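Local structure of Serine/threonine/tyrosine-interacting protein (2R0B) at residues A[38-43]-A[93-98]; A[58-63]-A[77-82]; A[71-76]-A[145-150]. The protein acts as a catalytically inactive phosphatase that anchors the kinases ERK1 and ERK2 in the nucleus and blocks assembly of FBXW7 into its SCF ubiquitin ligase. One frame throughout, in Å; residues are numbered along the deposited sequence.

Contact 1 of 3, residues A[38-43]-A[93-98]. With SO4 (sulfate ion), chain B.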
loop_
_atom_site.group_PDB
_atom_site.type_symbol
_atom_site.label_atom_id
_atom_site.label_comp_id
_atom_site.label_asym_id
_atom_site.label_seq_id
_atom_site.Cartn_x
_atom_site.Cartn_y
_atom_site.Cartn_z
ATOM N N ILE A 38 0.841 -5.833 3.097
ATOM C CA ILE A 38 2.008 -5.465 2.273
ATOM C C ILE A 38 2.847 -4.560 3.178
ATOM O O ILE A 38 2.410 -3.482 3.562
ATOM C CB ILE A 38 1.638 -4.756 0.955
ATOM C CG1 ILE A 38 0.750 -5.648 0.088
ATOM C CG2 ILE A 38 2.931 -4.399 0.169
ATOM C CD1 ILE A 38 0.338 -5.015 -1.245
ATOM N N CYS A 39 4.044 -5.024 3.518
ATOM C CA CYS A 39 4.935 -4.322 4.464
ATOM C C CYS A 39 6.118 -3.756 3.663
ATOM O O CYS A 39 6.950 -4.534 3.175
ATOM C CB CYS A 39 5.390 -5.338 5.522
ATOM S SG CYS A 39 6.816 -4.838 6.550
ATOM N N ILE A 40 6.158 -2.432 3.469
ATOM C CA ILE A 40 7.127 -1.801 2.575
ATOM C C ILE A 40 8.153 -1.040 3.415
ATOM O O ILE A 40 7.776 -0.245 4.268
ATOM C CB ILE A 40 6.465 -0.778 1.627
ATOM C CG1 ILE A 40 5.446 -1.452 0.700
ATOM C CG2 ILE A 40 7.553 -0.010 0.816
ATOM C CD1 ILE A 40 4.307 -0.508 0.263
ATOM N N ARG A 41 9.433 -1.263 3.148
ATOM C CA ARG A 41 10.509 -0.610 3.895
ATOM C C ARG A 41 11.841 -0.806 3.170
ATOM O O ARG A 41 11.952 -1.708 2.331
ATOM C CB ARG A 41 10.565 -1.173 5.325
ATOM C CG ARG A 41 11.311 -2.504 5.532
ATOM C CD ARG A 41 10.827 -3.704 4.710
ATOM N NE ARG A 41 11.677 -4.859 4.977
ATOM C CZ ARG A 41 12.807 -5.136 4.339
ATOM N NH1 ARG A 41 13.517 -6.201 4.709
ATOM N NH2 ARG A 41 13.237 -4.363 3.340
ATOM N N GLN A 42 12.825 0.051 3.469
ATOM C CA GLN A 42 14.215 -0.164 3.046
ATOM C C GLN A 42 14.821 -1.179 3.977
ATOM O O GLN A 42 14.398 -1.307 5.116
ATOM C CB GLN A 42 15.064 1.102 3.242
ATOM C CG GLN A 42 14.680 2.339 2.502
ATOM C CD GLN A 42 15.723 3.435 2.719
ATOM O OE1 GLN A 42 15.521 4.353 3.511
ATOM N NE2 GLN A 42 16.860 3.311 2.039
ATOM N N ASN A 43 15.878 -1.853 3.541
ATOM C CA ASN A 43 16.523 -2.807 4.419
ATOM C C ASN A 43 17.009 -2.153 5.723
ATOM O O ASN A 43 16.914 -2.758 6.792
ATOM C CB ASN A 43 17.652 -3.537 3.696
ATOM C CG ASN A 43 17.139 -4.445 2.596
ATOM O OD1 ASN A 43 16.069 -5.059 2.717
ATOM N ND2 ASN A 43 17.906 -4.531 1.496
ATOM N N VAL A 93 -6.851 -6.217 3.156
ATOM C CA VAL A 93 -5.423 -5.945 2.980
ATOM C C VAL A 93 -5.036 -4.620 3.645
ATOM O O VAL A 93 -5.672 -3.570 3.436
ATOM C CB VAL A 93 -5.044 -5.881 1.490
ATOM C CG1 VAL A 93 -3.553 -5.643 1.327
ATOM C CG2 VAL A 93 -5.475 -7.162 0.732
ATOM N N LEU A 94 -3.987 -4.670 4.457
ATOM C CA LEU A 94 -3.381 -3.440 4.952
ATOM C C LEU A 94 -2.094 -3.211 4.156
ATOM O O LEU A 94 -1.242 -4.106 4.087
ATOM C CB LEU A 94 -3.058 -3.542 6.451
ATOM C CG LEU A 94 -2.100 -2.469 7.010
ATOM C CD1 LEU A 94 -2.653 -1.037 6.832
ATOM C CD2 LEU A 94 -1.787 -2.765 8.485
ATOM N N VAL A 95 -1.964 -2.043 3.531
ATOM C CA VAL A 95 -0.699 -1.647 2.901
ATOM C C VAL A 95 -0.046 -0.584 3.789
ATOM O O VAL A 95 -0.652 0.445 4.076
ATOM C CB VAL A 95 -0.910 -1.027 1.514
ATOM C CG1 VAL A 95 0.467 -0.684 0.892
ATOM C CG2 VAL A 95 -1.712 -1.968 0.625
ATOM N N HIS A 96 1.181 -0.836 4.240
ATOM C CA HIS A 96 1.855 0.125 5.090
ATOM C C HIS A 96 3.292 0.337 4.651
ATOM O O HIS A 96 3.915 -0.555 4.049
ATOM C CB HIS A 96 1.741 -0.249 6.592
ATOM C CG HIS A 96 2.695 -1.316 7.039
ATOM N ND1 HIS A 96 4.047 -1.080 7.215
ATOM C CD2 HIS A 96 2.495 -2.624 7.341
ATOM C CE1 HIS A 96 4.631 -2.199 7.610
ATOM N NE2 HIS A 96 3.714 -3.144 7.700
ATOM N N GLY A 97 3.797 1.542 4.927
ATOM C CA GLY A 97 5.190 1.849 4.703
ATOM C C GLY A 97 5.780 2.228 6.049
ATOM O O GLY A 97 5.534 1.560 7.060
ATOM N N ASN A 98 6.564 3.305 6.066
ATOM C CA ASN A 98 7.018 3.900 7.310
ATOM C C ASN A 98 5.991 4.953 7.732
ATOM O O ASN A 98 5.267 4.763 8.722
ATOM C CB ASN A 98 8.422 4.488 7.095
ATOM C CG ASN A 98 8.981 5.165 8.323
ATOM O OD1 ASN A 98 8.240 5.557 9.225
ATOM N ND2 ASN A 98 10.312 5.347 8.349
HETATM S S SO4 B . 6.223 5.780 3.059
HETATM O O1 SO4 B . 5.704 7.116 3.353
HETATM O O2 SO4 B . 7.101 5.932 1.906
HETATM O O3 SO4 B . 7.044 5.269 4.154
HETATM O O4 SO4 B . 5.146 4.831 2.787
#

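Contact 2 of 3, residues A[58-63]-A[77-82]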
loop_
_atom_site.group_PDB
_atom_site.type_symbol
_atom_site.label_atom_id
_atom_site.label_comp_id
_atom_site.label_asym_id
_atom_site.label_seq_id
_atom_site.Cartn_x
_atom_site.Cartn_y
_atom_site.Cartn_z
ATOM N N ARG A 58 -0.885 -13.257 6.061
ATOM C CA ARG A 58 -0.012 -13.426 4.893
ATOM C C ARG A 58 0.653 -12.093 4.546
ATOM O O ARG A 58 -0.025 -11.067 4.408
ATOM C CB ARG A 58 -0.786 -13.958 3.691
ATOM C CG ARG A 58 -1.411 -15.333 3.904
ATOM C CD ARG A 58 -1.923 -15.910 2.602
ATOM N NE ARG A 58 -2.470 -17.259 2.777
ATOM C CZ ARG A 58 -3.000 -17.983 1.795
ATOM N NH1 ARG A 58 -3.051 -17.500 0.554
ATOM N NH2 ARG A 58 -3.472 -19.202 2.050
ATOM N N TYR A 59 1.973 -12.103 4.406
ATOM C CA TYR A 59 2.726 -10.881 4.181
ATOM C C TYR A 59 3.291 -10.821 2.773
ATOM O O TYR A 59 3.554 -11.857 2.154
ATOM C CB TYR A 59 3.885 -10.787 5.184
ATOM C CG TYR A 59 3.475 -10.387 6.574
ATOM C CD1 TYR A 59 3.458 -9.039 6.959
ATOM C CD2 TYR A 59 3.106 -11.345 7.515
ATOM C CE1 TYR A 59 3.087 -8.661 8.252
ATOM C CE2 TYR A 59 2.726 -10.983 8.793
ATOM C CZ TYR A 59 2.723 -9.639 9.162
ATOM O OH TYR A 59 2.388 -9.290 10.449
ATOM N N LEU A 60 3.469 -9.595 2.271
ATOM C CA LEU A 60 4.288 -9.332 1.107
ATOM C C LEU A 60 5.252 -8.224 1.497
ATOM O O LEU A 60 4.834 -7.090 1.739
ATOM C CB LEU A 60 3.426 -8.922 -0.096
ATOM C CG LEU A 60 4.168 -8.593 -1.382
ATOM C CD1 LEU A 60 4.895 -9.838 -1.849
ATOM C CD2 LEU A 60 3.220 -8.150 -2.508
ATOM N N VAL A 61 6.539 -8.552 1.614
ATOM C CA VAL A 61 7.551 -7.571 2.068
ATOM C C VAL A 61 8.317 -7.030 0.869
ATOM O O VAL A 61 8.891 -7.799 0.089
ATOM C CB VAL A 61 8.530 -8.192 3.101
ATOM C CG1 VAL A 61 9.620 -7.195 3.491
ATOM C CG2 VAL A 61 7.792 -8.687 4.325
ATOM N N LEU A 62 8.329 -5.704 0.730
ATOM C CA LEU A 62 8.935 -5.050 -0.430
ATOM C C LEU A 62 10.046 -4.129 0.032
ATOM O O LEU A 62 9.806 -3.142 0.737
ATOM C CB LEU A 62 7.905 -4.238 -1.241
ATOM C CG LEU A 62 6.714 -4.976 -1.855
ATOM C CD1 LEU A 62 5.741 -4.015 -2.553
ATOM C CD2 LEU A 62 7.134 -6.095 -2.807
ATOM N N ASP A 63 11.257 -4.477 -0.369
ATOM C CA ASP A 63 12.438 -3.669 -0.075
ATOM C C ASP A 63 12.484 -2.504 -1.074
ATOM O O ASP A 63 12.930 -2.649 -2.227
ATOM C CB ASP A 63 13.669 -4.573 -0.143
ATOM C CG ASP A 63 14.975 -3.809 -0.125
ATOM O OD1 ASP A 63 14.995 -2.659 0.359
ATOM O OD2 ASP A 63 16.010 -4.373 -0.581
ATOM N N PRO A 77 2.481 -5.176 -10.865
ATOM C CA PRO A 77 1.735 -6.410 -11.150
ATOM C C PRO A 77 1.629 -7.343 -9.947
ATOM O O PRO A 77 0.546 -7.891 -9.719
ATOM C CB PRO A 77 2.528 -7.045 -12.322
ATOM C CG PRO A 77 3.174 -5.824 -12.994
ATOM C CD PRO A 77 3.608 -4.994 -11.805
ATOM N N MET A 78 2.715 -7.444 -9.169
ATOM C CA MET A 78 2.814 -8.290 -7.980
ATOM C C MET A 78 1.787 -7.862 -6.937
ATOM O O MET A 78 1.054 -8.676 -6.373
ATOM C CB MET A 78 4.249 -8.176 -7.417
ATOM C CG MET A 78 4.569 -8.923 -6.103
ATOM S SD MET A 78 6.327 -8.829 -5.600
ATOM C CE MET A 78 7.216 -9.269 -7.098
ATOM N N THR A 79 1.750 -6.558 -6.659
ATOM C CA THR A 79 0.868 -6.083 -5.590
ATOM C C THR A 79 -0.601 -6.124 -5.999
ATOM O O THR A 79 -1.463 -6.421 -5.172
ATOM C CB THR A 79 1.275 -4.700 -5.057
ATOM O OG1 THR A 79 1.204 -3.746 -6.118
ATOM C CG2 THR A 79 2.708 -4.779 -4.505
ATOM N N LYS A 80 -0.877 -5.871 -7.274
ATOM C CA LYS A 80 -2.238 -6.004 -7.810
ATOM C C LYS A 80 -2.753 -7.449 -7.640
ATOM O O LYS A 80 -3.873 -7.667 -7.165
ATOM C CB LYS A 80 -2.266 -5.574 -9.283
ATOM C CG LYS A 80 -3.513 -5.981 -10.121
ATOM C CD LYS A 80 -4.752 -5.150 -9.850
ATOM C CE LYS A 80 -5.897 -5.501 -10.838
ATOM N NZ LYS A 80 -7.243 -5.373 -10.187
ATOM N N GLU A 81 -1.916 -8.421 -8.004
ATOM C CA GLU A 81 -2.224 -9.851 -7.839
ATOM C C GLU A 81 -2.469 -10.198 -6.361
ATOM O O GLU A 81 -3.448 -10.872 -6.031
ATOM C CB GLU A 81 -1.093 -10.696 -8.464
ATOM C CG GLU A 81 -1.114 -12.192 -8.148
ATOM C CD GLU A 81 0.066 -12.932 -8.776
ATOM O OE1 GLU A 81 1.230 -12.506 -8.582
ATOM O OE2 GLU A 81 -0.181 -13.945 -9.474
ATOM N N PHE A 82 -1.622 -9.674 -5.480
ATOM C CA PHE A 82 -1.689 -9.973 -4.055
ATOM C C PHE A 82 -2.997 -9.438 -3.452
ATOM O O PHE A 82 -3.727 -10.167 -2.746
ATOM C CB PHE A 82 -0.454 -9.376 -3.356
ATOM C CG PHE A 82 -0.364 -9.675 -1.865
ATOM C CD1 PHE A 82 0.145 -10.879 -1.410
ATOM C CD2 PHE A 82 -0.710 -8.713 -0.932
ATOM C CE1 PHE A 82 0.256 -11.159 -0.065
ATOM C CE2 PHE A 82 -0.581 -8.962 0.433
ATOM C CZ PHE A 82 -0.090 -10.192 0.865
#

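Contact 3 of 3, residues A[71-76]-A[145-150]. With SO4 (sulfate ion), chain C.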
loop_
_atom_site.group_PDB
_atom_site.type_symbol
_atom_site.label_atom_id
_atom_site.label_comp_id
_atom_site.label_asym_id
_atom_site.label_seq_id
_atom_site.Cartn_x
_atom_site.Cartn_y
_atom_site.Cartn_z
ATOM N N ASN A 71 12.840 2.235 -8.411
ATOM C CA ASN A 71 11.866 1.584 -9.278
ATOM C C ASN A 71 10.805 0.868 -8.456
ATOM O O ASN A 71 11.088 -0.143 -7.775
ATOM C CB ASN A 71 12.588 0.589 -10.196
ATOM C CG ASN A 71 11.647 -0.201 -11.114
ATOM O OD1 ASN A 71 10.440 -0.340 -10.866
ATOM N ND2 ASN A 71 12.222 -0.744 -12.192
ATOM N N ILE A 72 9.576 1.381 -8.517
ATOM C CA ILE A 72 8.425 0.666 -7.930
ATOM C C ILE A 72 7.487 0.076 -8.988
ATOM O O ILE A 72 6.735 -0.836 -8.688
ATOM C CB ILE A 72 7.585 1.552 -6.971
ATOM C CG1 ILE A 72 6.950 2.742 -7.708
ATOM C CG2 ILE A 72 8.427 1.977 -5.766
ATOM C CD1 ILE A 72 6.052 3.627 -6.779
ATOM N N ILE A 73 7.519 0.586 -10.219
ATOM C CA ILE A 73 6.668 0.019 -11.282
ATOM C C ILE A 73 6.899 -1.487 -11.484
ATOM O O ILE A 73 5.956 -2.229 -11.760
ATOM C CB ILE A 73 6.797 0.818 -12.611
ATOM C CG1 ILE A 73 5.759 0.354 -13.632
ATOM C CG2 ILE A 73 8.229 0.745 -13.151
ATOM C CD1 ILE A 73 5.740 1.194 -14.920
ATOM N N ARG A 74 8.146 -1.943 -11.303
ATOM C CA ARG A 74 8.433 -3.378 -11.393
ATOM C C ARG A 74 7.542 -4.259 -10.489
ATOM O O ARG A 74 7.350 -5.447 -10.785
ATOM C CB ARG A 74 9.916 -3.659 -11.106
ATOM C CG ARG A 74 10.340 -3.280 -9.682
ATOM C CD ARG A 74 11.818 -3.410 -9.472
ATOM N NE ARG A 74 12.233 -2.703 -8.269
ATOM C CZ ARG A 74 13.157 -3.135 -7.412
ATOM N NH1 ARG A 74 13.779 -4.291 -7.597
ATOM N NH2 ARG A 74 13.453 -2.406 -6.347
ATOM N N PHE A 75 7.010 -3.681 -9.405
ATOM C CA PHE A 75 6.227 -4.459 -8.429
ATOM C C PHE A 75 4.705 -4.235 -8.537
ATOM O O PHE A 75 3.932 -4.955 -7.861
ATOM C CB PHE A 75 6.667 -4.177 -6.970
ATOM C CG PHE A 75 8.044 -4.709 -6.611
ATOM C CD1 PHE A 75 8.356 -6.056 -6.776
ATOM C CD2 PHE A 75 9.012 -3.859 -6.079
ATOM C CE1 PHE A 75 9.640 -6.524 -6.456
ATOM C CE2 PHE A 75 10.281 -4.317 -5.740
ATOM C CZ PHE A 75 10.595 -5.654 -5.920
ATOM N N PHE A 76 4.257 -3.306 -9.389
ATOM C CA PHE A 76 2.815 -3.085 -9.525
ATOM C C PHE A 76 2.009 -4.356 -9.885
ATOM O O PHE A 76 0.988 -4.594 -9.282
ATOM C CB PHE A 76 2.490 -1.911 -10.470
ATOM C CG PHE A 76 2.924 -0.557 -9.932
ATOM C CD1 PHE A 76 3.113 -0.356 -8.568
ATOM C CD2 PHE A 76 3.095 0.519 -10.785
ATOM C CE1 PHE A 76 3.514 0.915 -8.073
ATOM C CE2 PHE A 76 3.492 1.778 -10.304
ATOM C CZ PHE A 76 3.686 1.977 -8.953
ATOM N N GLN A 145 1.861 6.947 -13.832
ATOM C CA GLN A 145 1.448 7.306 -15.191
ATOM C C GLN A 145 1.998 6.354 -16.261
ATOM O O GLN A 145 1.298 5.985 -17.225
ATOM C CB GLN A 145 1.841 8.776 -15.433
ATOM C CG GLN A 145 1.151 9.722 -14.426
ATOM C CD GLN A 145 1.729 11.133 -14.431
ATOM O OE1 GLN A 145 2.946 11.324 -14.446
ATOM N NE2 GLN A 145 0.849 12.134 -14.415
ATOM N N GLU A 146 3.239 5.928 -16.065
ATOM C CA GLU A 146 3.927 5.045 -16.986
ATOM C C GLU A 146 3.240 3.670 -17.005
ATOM O O GLU A 146 3.128 3.057 -18.051
ATOM C CB GLU A 146 5.403 4.936 -16.568
ATOM C CG GLU A 146 6.297 3.995 -17.390
ATOM C CD GLU A 146 7.621 3.710 -16.708
ATOM O OE1 GLU A 146 7.908 4.292 -15.663
ATOM O OE2 GLU A 146 8.392 2.855 -17.212
ATOM N N TYR A 147 2.779 3.214 -15.843
ATOM C CA TYR A 147 2.163 1.912 -15.693
ATOM C C TYR A 147 0.766 1.964 -16.322
ATOM O O TYR A 147 0.331 1.000 -16.943
ATOM C CB TYR A 147 2.113 1.523 -14.201
ATOM C CG TYR A 147 1.480 0.170 -13.924
ATOM C CD1 TYR A 147 2.022 -1.005 -14.466
ATOM C CD2 TYR A 147 0.339 0.070 -13.118
ATOM C CE1 TYR A 147 1.423 -2.252 -14.217
ATOM C CE2 TYR A 147 -0.267 -1.166 -12.866
ATOM C CZ TYR A 147 0.282 -2.320 -13.410
ATOM O OH TYR A 147 -0.306 -3.552 -13.163
ATOM N N GLU A 148 0.082 3.100 -16.184
ATOM C CA GLU A 148 -1.212 3.240 -16.838
ATOM C C GLU A 148 -1.058 3.114 -18.356
ATOM O O GLU A 148 -1.862 2.452 -19.020
ATOM C CB GLU A 148 -1.892 4.564 -16.467
ATOM C CG GLU A 148 -3.227 4.760 -17.146
ATOM C CD GLU A 148 -3.822 6.167 -16.975
ATOM O OE1 GLU A 148 -3.108 7.175 -17.192
ATOM O OE2 GLU A 148 -5.038 6.275 -16.652
ATOM N N ALA A 149 -0.005 3.725 -18.903
ATOM C CA ALA A 149 0.237 3.619 -20.338
ATOM C C ALA A 149 0.412 2.136 -20.730
ATOM O O ALA A 149 -0.072 1.684 -21.781
ATOM C CB ALA A 149 1.438 4.471 -20.725
ATOM N N ILE A 150 1.075 1.371 -19.867
ATOM C CA ILE A 150 1.291 -0.051 -20.109
ATOM C C ILE A 150 -0.021 -0.810 -20.166
ATOM O O ILE A 150 -0.319 -1.469 -21.176
ATOM C CB ILE A 150 2.247 -0.667 -19.072
ATOM C CG1 ILE A 150 3.618 -0.019 -19.225
ATOM C CG2 ILE A 150 2.313 -2.191 -19.256
ATOM C CD1 ILE A 150 4.704 -0.515 -18.240
HETATM S S SO4 C . -2.893 12.540 -15.248
HETATM O O1 SO4 C . -3.747 12.348 -16.436
HETATM O O2 SO4 C . -1.953 11.426 -15.316
HETATM O O3 SO4 C . -2.246 13.839 -15.331
HETATM O O4 SO4 C . -3.768 12.464 -14.089
#

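Contact 1 of 3, residues A[38-43]-A[93-98]
Ile38 and Ile40 grip the backbone of His96 between them, a parallel strand pairing inside the central sheet of the dual-specificity phosphatase fold, just where strand 93-96 runs into the phosphate-binding loop. His96 N meets Ile38 O at 3.0 Å in an almost straight bond (175°), and Ile40 N reaches His96 O at 3.0 Å. One sheet face carries Ile38 and Val95 side by side, Ile38 CD1 lying 4.1 Å from Val95 CG2, while Ile40 CD1 leans to the other branch, Val95 CG1, at 3.9 Å.

On the face of Cys39 and His96, the imidazole folds back over the neighbouring strand: chi1 of 79° sets CG between the backbone N and the carbonyl carbon. Cys39 CA then sits 3.6 Å above the ring plane, near its rim, with SG oblique to the ring. His96 ND1 donates to Gly97 O at 3.0 Å, in the ring plane and on a lone pair, which fixes the ring's rotation.

Further out, helices 76-88 and 103-116 cover Ile38 and Val95 respectively. Gly97 stands where active relatives carry the nucleophilic cysteine of the HCX5R signature, consistent with the lack of catalysis. The loop still cradles a sulfate, probably from crystallisation, using backbone amides and Arg103; Asn98 N gives its hydrogen to sulfate O3 at 2.8 Å.

Contact 2 of 3, residues A[58-63]-A[77-82]
Leu60 of strand 58-63 lies across the ring of Phe82 on helix 76-88. Its CB stands 3.8 Å above the centre of that ring, only 9° off the normal, a CH-pi contact. With CG anti to the backbone N (chi1 179°), the branched end is carried along the helix, past the ring and in the opposite direction to Phe82. CD2 shares Phe82 with CB, 3.9 Å from its CG, and goes on to Thr79 CG2 at 4.0 Å and Met78 CG at 3.9 Å. CD1 lies toward Met78 SD at 4.1 Å, but Met78 was modelled in two conformers and its part is less certain.

Leu62, two residues on, adds CD1 against Thr79 CG2 at 3.7 Å. At the other end of the patch, Arg58 O lies in the plane of the Phe82 ring, at its edge, 3.7 Å from CZ. Ile38 of the adjacent strand and the ring of His36 also pack on Phe82. This is the helix of a beta-alpha-beta connection lying on the edge strand where the connection starts, the two running nearly antiparallel at 167°. No hydrogen bond crosses between them, so the grip rests on shape fit and the exclusion of water between apolar surfaces.

Contact 3 of 3, residues A[71-76]-A[145-150]
Phe76 turns the edge of its ring to the face of Tyr147, joining the start of helix 76-88 to the C-terminal helix 138-152 among the helices that pack beside helix 103-116 in the dual-specificity phosphatase fold. The aromatic contact has two parts. In the edge-to-face pair, with planes at 60°, Phe76 CD2 comes within 3.5 Å of Tyr147 CG. Phe76 CB meanwhile sits 3.6 Å above the centre of the tyrosine ring, a CH-pi contact that covers the same face. The phenol oxygen is tied to Glu114 of helix 103-116, so this ring spans three helices. A serine in place of Tyr147 would probably take away the ring face on which the edge and CB of Phe76 rest, and its short hydroxyl is likely to leave Glu114 without this phenol partner.

The aliphatic contacts centre on Ile73. Its CG1 is anti to the backbone N (chi1 -171°), which sends CD1 in among Glu146, Tyr147 and Ile150. That methyl lies 3.6 Å from Glu146 CD, about equally far from both carboxylate oxygens, and also touches Tyr147 CB and Ile150 CD1.

No hydrogen bond crosses between 71-76 and 145-150, but earlier in the same helix Gln143 OE1 takes the amides of Ile72 and Ile73, tying the loop to it. Asn71 OD1 accepts from Arg74 N at 2.8 Å, an Asx motif that closes the turn into the 3-10 segment 73-75. Gln145 donates from NE2 to O2 of a sulfate, probably from the crystallisation liquor, at 3.0 Å.

Overall arrangement
Contact 1 is the buried core, a pairing of strands 36-41 and 93-96 made with backbone hydrogen bonds. Contact 2, partly buried, builds on it: strand 58-63 continues the same sheet, with Cys39 N bonded to Leu60 O at 2.8 Å, and helix 76-88 lies against it mainly through side chains, without a hydrogen bond. Contact 3 is also partly buried but more peripheral, its centre about 14 Å from that of the chain; it uses the loop leading into that helix, and the helix's first residue, joining them to the C-terminal helix through aromatic and aliphatic packing. Sulfates mark contacts 1 and 3, but only the first occupies the phosphate-binding loop.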